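Local structure of tryptophan synthase alpha chain (6V82) at residues 84-98 against 112-125. The protein probably cleaves indoleglycerol phosphate to indole and glyceraldehyde 3-phosphate, as the alpha subunit of tryptophan synthase in the last step of tryptophan biosynthesis. Residues are numbered along the deposited sequence; the frame is centred on the assembly and turned at random.
Sequences RAFNQEVPLILYSYY and LKDAGINGVCVIDL
Ile123 sets its CG2 methyl almost centrally over one face of the Tyr97 ring, 3.6 Å from the centroid, a CH-pi contact, while its CB and CG1 lie against CE1 and OH of Tyr95. With CG1 anti to the backbone N (chi1 -168°), the isoleucine splits its branches between the two tyrosines, whose hydroxyls both hydrogen-bond Asp55, a predicted proton acceptor. Asp124 OD1 accepts a weak hydrogen bond from Tyr98 N at 2.8 Å, and Leu125 CD1 sits over the Tyr98 ring, offset toward its rim. Strands 92-96 and 119-122 run parallel, bonded by, among others, Cys121 N to Leu94 O (2.8 Å). Cys121 SG meets the edge of the Tyr95 ring on the same side of the sheet as Ile93; Leu94 on the other packs against Ile117 and Leu112. At the N-terminal end, Asn118 OD1 offers an in-plane lone pair to Leu92 N (2.9 Å, 165° at the hydrogen), and the Arg84 guanidinium, with Leu92 CD1 over one face, grips Val90 O through NH1 and NH2. Gly116 ends helix 106-115 in a Schellman motif, leading into strand 119-122, which completes the right-handed beta-alpha-beta crossover of a TIM barrel, with Tyr95 and Tyr97 at the C-terminal mouth, beside the predicted active site.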
loop_
_atom_site.group_PDB
_atom_site.type_symbol
_atom_site.label_atom_id
_atom_site.label_comp_id
_atom_site.label_asym_id
_atom_site.label_seq_id
_atom_site.Cartn_x
_atom_site.Cartn_y
_atom_site.Cartn_z
ATOM N N ARG A 84 40.109 41.745 17.215
ATOM C CA ARG A 84 41.259 42.086 18.053
ATOM C C ARG A 84 42.027 43.287 17.530
ATOM O O ARG A 84 42.733 43.932 18.306
ATOM C CB ARG A 84 42.204 40.892 18.197
ATOM C CG ARG A 84 41.759 39.891 19.253
ATOM C CD ARG A 84 42.063 40.389 20.652
ATOM N NE ARG A 84 41.556 39.457 21.660
ATOM C CZ ARG A 84 40.430 39.620 22.358
ATOM N NH1 ARG A 84 39.670 40.702 22.194
ATOM N NH2 ARG A 84 40.075 38.699 23.240
ATOM N N ALA A 85 41.905 43.608 16.241
ATOM C CA ALA A 85 42.454 44.856 15.729
ATOM C C ALA A 85 41.667 46.071 16.203
ATOM O O ALA A 85 42.131 47.203 16.029
ATOM C CB ALA A 85 42.493 44.825 14.205
ATOM N N PHE A 86 40.490 45.857 16.786
ATOM C CA PHE A 86 39.695 46.917 17.381
ATOM C C PHE A 86 39.867 46.978 18.896
ATOM O O PHE A 86 40.047 48.058 19.463
ATOM C CB PHE A 86 38.213 46.720 17.024
ATOM C CG PHE A 86 37.304 47.708 17.680
ATOM C CD1 PHE A 86 37.345 49.049 17.319
ATOM C CD2 PHE A 86 36.422 47.305 18.667
ATOM C CE1 PHE A 86 36.510 49.980 17.930
ATOM C CE2 PHE A 86 35.570 48.225 19.279
ATOM C CZ PHE A 86 35.616 49.566 18.913
ATOM N N ASN A 87 39.826 45.826 19.561
ATOM C CA ASN A 87 39.807 45.782 21.016
ATOM C C ASN A 87 40.492 44.498 21.461
ATOM O O ASN A 87 40.097 43.403 21.042
ATOM C CB ASN A 87 38.359 45.847 21.538
ATOM C CG ASN A 87 38.275 45.977 23.059
ATOM O OD1 ASN A 87 38.809 45.148 23.795
ATOM N ND2 ASN A 87 37.591 47.018 23.530
ATOM N N GLN A 88 41.507 44.637 22.314
ATOM C CA GLN A 88 42.280 43.501 22.800
ATOM C C GLN A 88 42.072 43.237 24.295
ATOM O O GLN A 88 42.865 42.522 24.913
ATOM C CB GLN A 88 43.759 43.721 22.473
ATOM C CG GLN A 88 44.058 43.511 20.983
ATOM C CD GLN A 88 45.398 44.094 20.538
ATOM O OE1 GLN A 88 46.429 43.872 21.176
ATOM N NE2 GLN A 88 45.384 44.842 19.430
ATOM N N GLU A 89 41.004 43.779 24.879
ATOM C CA GLU A 89 40.643 43.579 26.282
ATOM C C GLU A 89 39.428 42.680 26.461
ATOM O O GLU A 89 39.432 41.809 27.330
ATOM C CB GLU A 89 40.358 44.936 26.939
ATOM C CG GLU A 89 40.926 45.143 28.336
ATOM C CD GLU A 89 40.868 46.626 28.771
ATOM O OE1 GLU A 89 41.940 47.229 29.059
ATOM O OE2 GLU A 89 39.743 47.187 28.804
ATOM N N VAL A 90 38.387 42.885 25.658
ATOM C CA VAL A 90 37.129 42.147 25.719
ATOM C C VAL A 90 37.358 40.657 25.502
ATOM O O VAL A 90 37.885 40.253 24.457
ATOM C CB VAL A 90 36.135 42.689 24.683
ATOM C CG1 VAL A 90 34.925 41.805 24.618
ATOM C CG2 VAL A 90 35.729 44.114 25.050
ATOM N N PRO A 91 36.980 39.812 26.459
ATOM C CA PRO A 91 37.096 38.359 26.263
ATOM C C PRO A 91 36.236 37.868 25.107
ATOM O O PRO A 91 35.130 38.365 24.886
ATOM C CB PRO A 91 36.606 37.788 27.596
ATOM C CG PRO A 91 36.843 38.886 28.579
ATOM C CD PRO A 91 36.615 40.167 27.839
ATOM N N LEU A 92 36.754 36.880 24.367
ATOM C CA LEU A 92 36.034 36.230 23.270
ATOM C C LEU A 92 35.847 34.754 23.588
ATOM O O LEU A 92 36.831 34.030 23.784
ATOM C CB LEU A 92 36.778 36.375 21.944
ATOM C CG LEU A 92 37.001 37.805 21.456
ATOM C CD1 LEU A 92 37.850 37.824 20.199
ATOM C CD2 LEU A 92 35.670 38.465 21.207
ATOM N N ILE A 93 34.588 34.319 23.641
ATOM C CA ILE A 93 34.217 32.915 23.791
ATOM C C ILE A 93 33.874 32.377 22.410
ATOM O O ILE A 93 32.979 32.906 21.736
ATOM C CB ILE A 93 33.013 32.739 24.733
ATOM C CG1 ILE A 93 33.217 33.451 26.069
ATOM C CG2 ILE A 93 32.738 31.272 24.954
ATOM C CD1 ILE A 93 34.549 33.142 26.702
ATOM N N LEU A 94 34.566 31.331 21.974
ATOM C CA LEU A 94 34.105 30.613 20.794
ATOM C C LEU A 94 33.041 29.613 21.226
ATOM O O LEU A 94 33.312 28.709 22.030
ATOM C CB LEU A 94 35.242 29.899 20.079
ATOM C CG LEU A 94 34.752 29.361 18.734
ATOM C CD1 LEU A 94 34.424 30.517 17.827
ATOM C CD2 LEU A 94 35.793 28.447 18.083
ATOM N N TYR A 95 31.830 29.792 20.716
ATOM C CA TYR A 95 30.739 28.859 20.929
ATOM C C TYR A 95 30.604 27.986 19.693
ATOM O O TYR A 95 30.517 28.513 18.574
ATOM C CB TYR A 95 29.441 29.613 21.202
ATOM C CG TYR A 95 28.220 28.749 21.180
ATOM C CD1 TYR A 95 27.843 28.020 22.305
ATOM C CD2 TYR A 95 27.427 28.671 20.037
ATOM C CE1 TYR A 95 26.706 27.225 22.292
ATOM C CE2 TYR A 95 26.281 27.888 20.014
ATOM C CZ TYR A 95 25.928 27.164 21.142
ATOM O OH TYR A 95 24.807 26.371 21.108
ATOM N N SER A 96 30.588 26.663 19.889
ATOM C CA SER A 96 30.653 25.771 18.739
ATOM C C SER A 96 30.071 24.407 19.055
ATOM O O SER A 96 30.017 23.968 20.211
ATOM C CB SER A 96 32.098 25.606 18.258
ATOM O OG SER A 96 32.192 24.622 17.262
ATOM N N TYR A 97 29.662 23.729 17.992
ATOM C CA TYR A 97 29.427 22.300 18.057
ATOM C C TYR A 97 30.758 21.557 17.957
ATOM O O TYR A 97 31.779 22.117 17.559
ATOM C CB TYR A 97 28.443 21.875 16.961
ATOM C CG TYR A 97 27.053 22.282 17.354
ATOM C CD1 TYR A 97 26.652 23.612 17.274
ATOM C CD2 TYR A 97 26.168 21.363 17.880
ATOM C CE1 TYR A 97 25.393 23.997 17.667
ATOM C CE2 TYR A 97 24.898 21.743 18.284
ATOM C CZ TYR A 97 24.522 23.061 18.171
ATOM O OH TYR A 97 23.268 23.451 18.558
ATOM N N TYR A 98 30.743 20.286 18.355
ATOM C CA TYR A 98 32.000 19.574 18.511
ATOM C C TYR A 98 32.667 19.329 17.168
ATOM O O TYR A 98 33.884 19.504 17.035
ATOM C CB TYR A 98 31.773 18.255 19.237
ATOM C CG TYR A 98 33.063 17.554 19.584
ATOM C CD1 TYR A 98 34.260 18.264 19.735
ATOM C CD2 TYR A 98 33.098 16.176 19.741
ATOM C CE1 TYR A 98 35.466 17.604 20.042
ATOM C CE2 TYR A 98 34.273 15.521 20.049
ATOM C CZ TYR A 98 35.453 16.229 20.201
ATOM O OH TYR A 98 36.595 15.533 20.515
ATOM N N LEU A 112 43.688 29.669 17.053
ATOM C CA LEU A 112 42.560 30.391 17.644
ATOM C C LEU A 112 43.018 31.255 18.815
ATOM O O LEU A 112 42.682 32.444 18.901
ATOM C CB LEU A 112 41.491 29.408 18.106
ATOM C CG LEU A 112 40.561 28.766 17.084
ATOM C CD1 LEU A 112 39.815 27.626 17.772
ATOM C CD2 LEU A 112 39.587 29.792 16.520
ATOM N N LYS A 113 43.773 30.655 19.740
ATOM C CA LYS A 113 44.298 31.389 20.883
ATOM C C LYS A 113 45.108 32.592 20.428
ATOM O O LYS A 113 44.934 33.705 20.937
ATOM C CB LYS A 113 45.154 30.461 21.743
ATOM C CG LYS A 113 45.929 31.179 22.826
ATOM C CD LYS A 113 45.539 30.717 24.224
ATOM C CE LYS A 113 45.952 31.726 25.282
ATOM N NZ LYS A 113 45.119 32.962 25.124
ATOM N N ASP A 114 45.993 32.385 19.449
ATOM C CA ASP A 114 46.809 33.482 18.935
ATOM C C ASP A 114 45.961 34.552 18.268
ATOM O O ASP A 114 46.320 35.731 18.309
ATOM C CB ASP A 114 47.850 32.949 17.957
ATOM C CG ASP A 114 48.905 32.096 18.645
ATOM O OD1 ASP A 114 48.872 31.997 19.896
ATOM O OD2 ASP A 114 49.766 31.517 17.938
ATOM N N ALA A 115 44.824 34.179 17.672
ATOM C CA ALA A 115 44.016 35.183 16.990
ATOM C C ALA A 115 43.279 36.081 17.981
ATOM O O ALA A 115 42.953 37.231 17.650
ATOM C CB ALA A 115 43.034 34.507 16.038
ATOM N N GLY A 116 43.026 35.589 19.195
ATOM C CA GLY A 116 42.274 36.362 20.158
ATOM C C GLY A 116 41.238 35.593 20.962
ATOM O O GLY A 116 40.652 36.170 21.883
ATOM N N ILE A 117 40.983 34.315 20.649
ATOM C CA ILE A 117 39.978 33.558 21.401
ATOM C C ILE A 117 40.513 33.250 22.796
ATOM O O ILE A 117 41.695 32.926 22.965
ATOM C CB ILE A 117 39.593 32.260 20.668
ATOM C CG1 ILE A 117 38.869 32.548 19.339
ATOM C CG2 ILE A 117 38.752 31.368 21.580
ATOM C CD1 ILE A 117 37.603 33.401 19.474
ATOM N N ASN A 118 39.646 33.349 23.808
ATOM C CA ASN A 118 40.031 33.089 25.189
ATOM C C ASN A 118 39.343 31.889 25.804
ATOM O O ASN A 118 39.913 31.250 26.690
ATOM C CB ASN A 118 39.734 34.310 26.066
ATOM C CG ASN A 118 40.306 35.584 25.485
ATOM O OD1 ASN A 118 39.558 36.457 25.043
ATOM N ND2 ASN A 118 41.642 35.685 25.446
ATOM N N GLY A 119 38.130 31.582 25.387
ATOM C CA GLY A 119 37.426 30.432 25.910
ATOM C C GLY A 119 36.728 29.721 24.781
ATOM O O GLY A 119 36.419 30.313 23.742
ATOM N N VAL A 120 36.484 28.435 24.992
ATOM C CA VAL A 120 35.771 27.609 24.031
ATOM C C VAL A 120 34.641 26.909 24.763
ATOM O O VAL A 120 34.859 26.273 25.800
ATOM C CB VAL A 120 36.700 26.595 23.335
ATOM C CG1 VAL A 120 35.887 25.632 22.497
ATOM C CG2 VAL A 120 37.722 27.337 22.449
ATOM N N CYS A 121 33.433 27.066 24.248
ATOM C CA CYS A 121 32.245 26.406 24.777
ATOM C C CYS A 121 31.742 25.422 23.724
ATOM O O CYS A 121 31.355 25.826 22.618
ATOM C CB CYS A 121 31.171 27.434 25.128
ATOM S SG CYS A 121 29.674 26.718 25.843
ATOM N N VAL A 122 31.787 24.133 24.039
ATOM C CA VAL A 122 31.353 23.104 23.104
ATOM C C VAL A 122 30.049 22.527 23.641
ATOM O O VAL A 122 30.043 21.804 24.651
ATOM C CB VAL A 122 32.419 22.026 22.894
ATOM C CG1 VAL A 122 32.008 21.125 21.744
ATOM C CG2 VAL A 122 33.732 22.677 22.569
ATOM N N ILE A 123 28.944 22.845 22.948
ATOM C CA ILE A 123 27.607 22.656 23.519
ATOM C C ILE A 123 27.209 21.184 23.543
ATOM O O ILE A 123 26.409 20.772 24.392
ATOM C CB ILE A 123 26.571 23.513 22.763
ATOM C CG1 ILE A 123 25.241 23.550 23.522
ATOM C CG2 ILE A 123 26.352 22.993 21.359
ATOM C CD1 ILE A 123 25.297 24.323 24.825
ATOM N N ASP A 124 27.766 20.362 22.647
ATOM C CA ASP A 124 27.426 18.943 22.580
ATOM C C ASP A 124 28.594 18.038 22.962
ATOM O O ASP A 124 28.593 16.855 22.601
ATOM C CB ASP A 124 26.902 18.569 21.185
ATOM C CG ASP A 124 27.920 18.835 20.079
ATOM O OD1 ASP A 124 28.806 19.713 20.265
ATOM O OD2 ASP A 124 27.837 18.163 19.024
ATOM N N LEU A 125 29.589 18.557 23.689
ATOM C CA LEU A 125 30.669 17.734 24.239
ATOM C C LEU A 125 30.626 17.813 25.756
ATOM O O LEU A 125 31.253 18.697 26.356
ATOM C CB LEU A 125 32.034 18.177 23.720
ATOM C CG LEU A 125 33.209 17.308 24.187
ATOM C CD1 LEU A 125 33.116 15.904 23.619
ATOM C CD2 LEU A 125 34.526 17.955 23.817
HETATM O O HOH W 1 43.203 37.582 23.842
#